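Phenylalanine hydroxylase (PDB 2V27) probably catalyses the tetrahydrobiopterin-dependent hydroxylation of L-phenylalanine to L-tyrosine by molecular oxygen at a non-haem iron centre. Local coordinates at residues 25-30 and 107-112; 45-50 and 128-133. One frame throughout, in Å; residues are numbered along the deposited sequence. Where two conformers were deposited one is given.

Contact 1: 25-30 and 107-112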
loop_
_atom_site.group_PDB
_atom_site.type_symbol
_atom_site.label_atom_id
_atom_site.label_comp_id
_atom_site.label_asym_id
_atom_site.label_seq_id
_atom_site.Cartn_x
_atom_site.Cartn_y
_atom_site.Cartn_z
ATOM N N ASN B 25 21.803 -3.369 -21.058
ATOM C CA ASN B 25 23.027 -3.437 -20.251
ATOM C C ASN B 25 23.229 -2.177 -19.413
ATOM O O ASN B 25 23.696 -2.243 -18.281
ATOM C CB ASN B 25 24.269 -3.678 -21.135
ATOM C CG ASN B 25 24.348 -5.112 -21.665
ATOM O OD1 ASN B 25 23.888 -6.099 -21.011
ATOM N ND2 ASN B 25 24.961 -5.240 -22.853
ATOM N N LEU B 26 22.882 -1.025 -19.983
ATOM C CA LEU B 26 22.952 0.229 -19.250
ATOM C C LEU B 26 21.950 0.240 -18.086
ATOM O O LEU B 26 22.297 0.744 -17.010
ATOM C CB LEU B 26 22.705 1.402 -20.203
ATOM C CG LEU B 26 23.048 2.800 -19.701
ATOM C CD1 LEU B 26 24.523 2.920 -19.375
ATOM C CD2 LEU B 26 22.684 3.826 -20.808
ATOM N N ILE B 27 20.743 -0.302 -18.290
ATOM C CA ILE B 27 19.769 -0.445 -17.177
ATOM C C ILE B 27 20.390 -1.335 -16.053
ATOM O O ILE B 27 20.463 -0.931 -14.847
ATOM C CB ILE B 27 18.438 -0.986 -17.688
ATOM C CG1 ILE B 27 17.732 0.068 -18.569
ATOM C CG2 ILE B 27 17.517 -1.422 -16.530
ATOM C CD1 ILE B 27 16.704 -0.544 -19.524
ATOM N N TRP B 28 20.878 -2.523 -16.407
ATOM C CA TRP B 28 21.632 -3.315 -15.410
ATOM C C TRP B 28 22.711 -2.525 -14.662
ATOM O O TRP B 28 22.811 -2.573 -13.435
ATOM C CB TRP B 28 22.281 -4.573 -16.078
ATOM C CG TRP B 28 23.162 -5.375 -15.135
ATOM C CD1 TRP B 28 24.440 -5.113 -14.785
ATOM C CD2 TRP B 28 22.769 -6.540 -14.389
ATOM N NE1 TRP B 28 24.897 -6.049 -13.871
ATOM C CE2 TRP B 28 23.885 -6.925 -13.605
ATOM C CE3 TRP B 28 21.599 -7.302 -14.346
ATOM C CZ2 TRP B 28 23.872 -8.051 -12.804
ATOM C CZ3 TRP B 28 21.551 -8.424 -13.485
ATOM C CH2 TRP B 28 22.699 -8.786 -12.744
ATOM N N GLN B 29 23.520 -1.758 -15.386
ATOM C CA GLN B 29 24.629 -1.053 -14.753
ATOM C C GLN B 29 24.112 -0.039 -13.708
ATOM O O GLN B 29 24.694 0.097 -12.626
ATOM C CB GLN B 29 25.442 -0.299 -15.806
ATOM C CG GLN B 29 26.647 0.415 -15.265
ATOM C CD GLN B 29 27.424 1.086 -16.396
ATOM O OE1 GLN B 29 26.832 1.549 -17.379
ATOM N NE2 GLN B 29 28.735 1.145 -16.255
ATOM N N GLU B 30 23.050 0.660 -14.089
ATOM C CA GLU B 30 22.460 1.683 -13.215
ATOM C C GLU B 30 21.858 1.044 -11.974
ATOM O O GLU B 30 22.114 1.502 -10.840
ATOM C CB GLU B 30 21.429 2.522 -13.968
ATOM C CG GLU B 30 22.107 3.539 -14.881
ATOM C CD GLU B 30 21.139 4.470 -15.579
ATOM O OE1 GLU B 30 20.047 4.766 -15.006
ATOM O OE2 GLU B 30 21.482 4.910 -16.706
ATOM N N ARG B 107 13.650 -4.914 -16.561
ATOM C CA ARG B 107 12.708 -3.798 -16.523
ATOM C C ARG B 107 13.033 -2.701 -17.572
ATOM O O ARG B 107 14.188 -2.515 -17.939
ATOM C CB ARG B 107 12.697 -3.199 -15.101
ATOM C CG ARG B 107 13.968 -2.448 -14.738
ATOM C CD ARG B 107 14.021 -2.231 -13.221
ATOM N NE ARG B 107 14.240 -3.517 -12.555
ATOM C CZ ARG B 107 14.320 -3.659 -11.235
ATOM N NH1 ARG B 107 14.225 -2.582 -10.460
ATOM N NH2 ARG B 107 14.566 -4.869 -10.701
ATOM N N SER B 108 11.996 -1.970 -18.000
ATOM C CA SER B 108 12.194 -0.747 -18.801
ATOM C C SER B 108 12.818 0.389 -17.966
ATOM O O SER B 108 12.750 0.383 -16.735
ATOM C CB SER B 108 10.845 -0.263 -19.353
ATOM O OG SER B 108 10.047 0.301 -18.291
ATOM N N ARG B 109 13.395 1.391 -18.634
ATOM C CA ARG B 109 13.810 2.610 -17.946
ATOM C C ARG B 109 12.724 3.228 -17.106
ATOM O O ARG B 109 13.004 3.665 -15.990
ATOM C CB ARG B 109 14.325 3.662 -18.922
ATOM C CG ARG B 109 15.705 3.382 -19.312
ATOM C CD ARG B 109 16.552 4.599 -19.379
ATOM N NE ARG B 109 17.940 4.162 -19.365
ATOM C CZ ARG B 109 18.778 4.356 -18.355
ATOM N NH1 ARG B 109 18.390 5.020 -17.263
ATOM N NH2 ARG B 109 20.016 3.897 -18.458
ATOM N N GLU B 110 11.505 3.271 -17.624
ATOM C CA GLU B 110 10.405 3.888 -16.896
ATOM C C GLU B 110 10.176 3.197 -15.548
ATOM O O GLU B 110 9.868 3.871 -14.574
ATOM C CB GLU B 110 9.113 3.894 -17.714
ATOM N N GLU B 111 10.392 1.874 -15.485
ATOM C CA GLU B 111 10.167 1.092 -14.254
ATOM C C GLU B 111 11.426 0.867 -13.417
ATOM O O GLU B 111 11.444 -0.044 -12.590
ATOM C CB GLU B 111 9.594 -0.299 -14.581
ATOM C CG GLU B 111 8.388 -0.323 -15.461
ATOM C CD GLU B 111 8.151 -1.698 -16.104
ATOM O OE1 GLU B 111 7.001 -2.160 -15.969
ATOM O OE2 GLU B 111 9.084 -2.312 -16.744
ATOM N N MET B 112 12.468 1.667 -13.636
ATOM C CA MET B 112 13.749 1.505 -12.927
ATOM C C MET B 112 13.535 1.206 -11.437
ATOM O O MET B 112 13.966 0.180 -10.912
ATOM C CB MET B 112 14.618 2.763 -13.117
ATOM C CG MET B 112 16.104 2.638 -12.774
ATOM S SD MET B 112 17.035 1.563 -13.896
ATOM C CE MET B 112 15.894 1.437 -15.266
#
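Arg107 meets Ile27 where helix 22-38 rests on the loop between strand 99-103 and helix 120-131 in this aromatic amino acid hydroxylase: CD1 of Ile27 lies 3.6 Å from O of Arg107. Ser108 then tightens the loop as an ST motif, its OG accepting from N of Glu111. Arg109 carries the polar part of the contact. With CG anti to the carbonyl carbon (chi1 -80°) and a bend at chi2, its chain brings the guanidinium to the helix, where CG1 of Ile27 lies over one guanidinium face and Leu26 CG and the Glu30 carboxylate sit at the edge. NH1 of Arg109 reaches Glu30 OE1 at 2.8 Å, and NH2 faces OE2 in the same salt bridge, at a modelled separation too short to be taken literally; the two flat groups are turned 51° apart. Glu23 takes NE, which further fixes the guanidinium. A methionine in place of Arg109 would probably leave Glu23 and Glu30 without their shared countercharge. At Met112, whose side chain has two deposited conformers, CE of one lies 3.5 Å from CG2 of Ile27. Within the loop, Met112 O accepts from Arg107 NH1 at 2.8 Å, nearly in the Arg107 guanidinium plane.

Contact 2: 45-50 and 128-133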
loop_
_atom_site.group_PDB
_atom_site.type_symbol
_atom_site.label_atom_id
_atom_site.label_comp_id
_atom_site.label_asym_id
_atom_site.label_seq_id
_atom_site.Cartn_x
_atom_site.Cartn_y
_atom_site.Cartn_z
ATOM N N ASP B 45 26.500 -10.172 6.047
ATOM C CA ASP B 45 27.793 -10.682 5.653
ATOM C C ASP B 45 27.716 -11.876 4.691
ATOM O O ASP B 45 28.547 -12.019 3.774
ATOM C CB ASP B 45 28.570 -11.100 6.899
ATOM C CG ASP B 45 28.959 -9.944 7.770
ATOM O OD1 ASP B 45 28.772 -8.784 7.398
ATOM O OD2 ASP B 45 29.465 -10.248 8.882
ATOM N N GLU B 46 26.720 -12.749 4.901
ATOM C CA GLU B 46 26.601 -13.961 4.076
ATOM C C GLU B 46 26.359 -13.593 2.606
ATOM O O GLU B 46 26.816 -14.265 1.692
ATOM C CB GLU B 46 25.475 -14.869 4.598
ATOM C CG GLU B 46 25.686 -15.387 6.052
ATOM C CD GLU B 46 25.066 -14.506 7.154
ATOM O OE1 GLU B 46 24.980 -13.268 6.981
ATOM O OE2 GLU B 46 24.598 -15.138 8.128
ATOM N N TYR B 47 25.585 -12.524 2.412
ATOM C CA TYR B 47 25.270 -12.008 1.097
ATOM C C TYR B 47 26.546 -11.412 0.453
ATOM O O TYR B 47 26.843 -11.723 -0.710
ATOM C CB TYR B 47 24.122 -10.970 1.172
ATOM C CG TYR B 47 23.853 -10.320 -0.161
ATOM C CD1 TYR B 47 22.931 -10.902 -1.062
ATOM C CD2 TYR B 47 24.534 -9.170 -0.554
ATOM C CE1 TYR B 47 22.662 -10.302 -2.294
ATOM C CE2 TYR B 47 24.300 -8.578 -1.802
ATOM C CZ TYR B 47 23.379 -9.145 -2.659
ATOM O OH TYR B 47 23.183 -8.583 -3.886
ATOM N N HIS B 48 27.306 -10.579 1.191
ATOM C CA HIS B 48 28.535 -10.032 0.664
ATOM C C HIS B 48 29.540 -11.139 0.291
ATOM O O HIS B 48 30.163 -11.057 -0.779
ATOM C CB HIS B 48 29.140 -9.084 1.666
ATOM C CG HIS B 48 28.409 -7.781 1.757
ATOM N ND1 HIS B 48 28.491 -6.816 0.775
ATOM C CD2 HIS B 48 27.585 -7.279 2.711
ATOM C CE1 HIS B 48 27.761 -5.771 1.129
ATOM N NE2 HIS B 48 27.222 -6.014 2.311
ATOM N N GLU B 49 29.628 -12.184 1.111
ATOM C CA GLU B 49 30.459 -13.340 0.762
ATOM C C GLU B 49 30.011 -13.944 -0.591
ATOM O O GLU B 49 30.849 -14.222 -1.494
ATOM C CB GLU B 49 30.380 -14.414 1.838
ATOM C CG GLU B 49 31.260 -15.650 1.399
ATOM C CD GLU B 49 31.261 -16.770 2.401
ATOM O OE1 GLU B 49 30.293 -16.851 3.212
ATOM O OE2 GLU B 49 32.257 -17.546 2.404
ATOM N N GLY B 50 28.692 -14.064 -0.785
ATOM C CA GLY B 50 28.147 -14.593 -2.026
ATOM C C GLY B 50 28.436 -13.702 -3.212
ATOM O O GLY B 50 28.732 -14.207 -4.313
ATOM N N CYS B 128 20.639 -14.697 -6.108
ATOM C CA CYS B 128 21.702 -15.626 -6.484
ATOM C C CYS B 128 22.952 -15.549 -5.558
ATOM O O CYS B 128 23.576 -16.582 -5.290
ATOM C CB CYS B 128 22.057 -15.445 -7.962
ATOM S SG CYS B 128 20.824 -16.217 -9.008
ATOM N N PRO B 129 23.331 -14.363 -5.052
ATOM C CA PRO B 129 24.501 -14.432 -4.165
ATOM C C PRO B 129 24.296 -15.340 -2.926
ATOM O O PRO B 129 25.246 -16.017 -2.469
ATOM C CB PRO B 129 24.717 -12.970 -3.727
ATOM C CG PRO B 129 24.107 -12.162 -4.844
ATOM C CD PRO B 129 22.868 -12.966 -5.258
ATOM N N LEU B 130 23.077 -15.386 -2.391
ATOM C CA LEU B 130 22.825 -16.277 -1.277
ATOM C C LEU B 130 22.663 -17.756 -1.644
ATOM O O LEU B 130 22.807 -18.630 -0.774
ATOM C CB LEU B 130 21.655 -15.728 -0.435
ATOM C CG LEU B 130 22.139 -14.578 0.449
ATOM C CD1 LEU B 130 20.875 -13.795 0.916
ATOM C CD2 LEU B 130 22.924 -15.059 1.632
ATOM N N LEU B 131 22.406 -18.030 -2.942
ATOM C CA LEU B 131 22.357 -19.414 -3.375
ATOM C C LEU B 131 23.744 -20.068 -3.430
ATOM O O LEU B 131 23.861 -21.308 -3.584
ATOM C CB LEU B 131 21.622 -19.576 -4.720
ATOM C CG LEU B 131 20.096 -19.337 -4.699
ATOM C CD1 LEU B 131 19.523 -19.244 -6.143
ATOM C CD2 LEU B 131 19.382 -20.438 -3.921
ATOM N N THR B 132 24.806 -19.255 -3.244
ATOM C CA THR B 132 26.156 -19.835 -3.059
ATOM C C THR B 132 26.405 -20.252 -1.594
ATOM O O THR B 132 27.434 -20.877 -1.278
ATOM C CB THR B 132 27.308 -18.851 -3.457
ATOM O OG1 THR B 132 27.370 -17.773 -2.488
ATOM C CG2 THR B 132 27.165 -18.326 -4.813
ATOM N N ASN B 133 25.492 -19.845 -0.687
ATOM C CA ASN B 133 25.602 -20.136 0.732
ATOM C C ASN B 133 24.864 -21.452 1.008
ATOM O O ASN B 133 23.687 -21.628 0.625
ATOM C CB ASN B 133 24.994 -18.963 1.527
ATOM C CG ASN B 133 24.956 -19.183 3.052
ATOM O OD1 ASN B 133 25.760 -18.581 3.806
ATOM N ND2 ASN B 133 24.021 -19.993 3.523
#
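Pro129 O is approached from both segments: by the hydroxyl of Thr132 one turn on and by the alpha carbon of Gly50 on the facing helix 45-54. Thr132 OG1 donates to it at 2.8 Å, with the donor tilted 17° from the carbonyl plane. The torsion of Thr132 explains the reach, since chi1 of 70° sets OG1 between its own backbone N and carbonyl carbon, turned back to the preceding turn. Gly50 adds a CA-H...O contact, CA to Pro129 O 3.3 Å, and the same CA is 3.3 Å from Thr132 OG1. Gly50 has no side chain, and a beta carbon there would run into Pro129 O, so the helix backbone can lie directly on this carbonyl and hydroxyl.

One turn earlier, Tyr47 carries the apolar half of the contact. Its CG stands anti to the backbone N (chi1 175°), so that the ring runs alongside Pro129 and points the same way. CE1 of Tyr47 is 3.5 Å from CG of Pro129, which approaches the ring obliquely. Leu130 comes instead at the ring edge, its CG 4.1 Å from Tyr47 CD1, while its CD2 lies 3.9 Å from CB of Glu46. The polar ends of both helix residues are held beyond the pair: Tyr47 OH by the carbonyl of Phe125, and Glu46 OE2 by the backbone N of Val230. Leu51 and Leu54 extend the apolar cover over Pro129.

Residues 128-131 belong to the weakly bonded, kinked last part of the helix that supplies His122 and His127 to the iron, and Asn133 stands at the N-cap position of the next helix. Helix 45-54 thus packs against the far end of the metal-bearing helix of the two-histidine, one-carboxylate facial triad, completed by Glu167, that is characteristic of the biopterin-dependent hydroxylases.

Contact 1 is partly buried, with three of its seven touching residues buried, whereas contact 2 is a buried one, and their chemistry differs accordingly. The centre of contact 1 is about 20 Å, that of contact 2 about 13 Å, from the centre of the chain. Contact 1 joins a helix to an irregular loop, and an ion pair accompanies its apolar core; contact 2 lies between two helices and relies on close backbone approach and apolar side chains. The two contacts do not touch. They involve different elements, yet helices 22-38 and 45-54 are consecutive, and the loop of contact 1 leads into the iron-binding helix 120-131 whose end contact 2 covers.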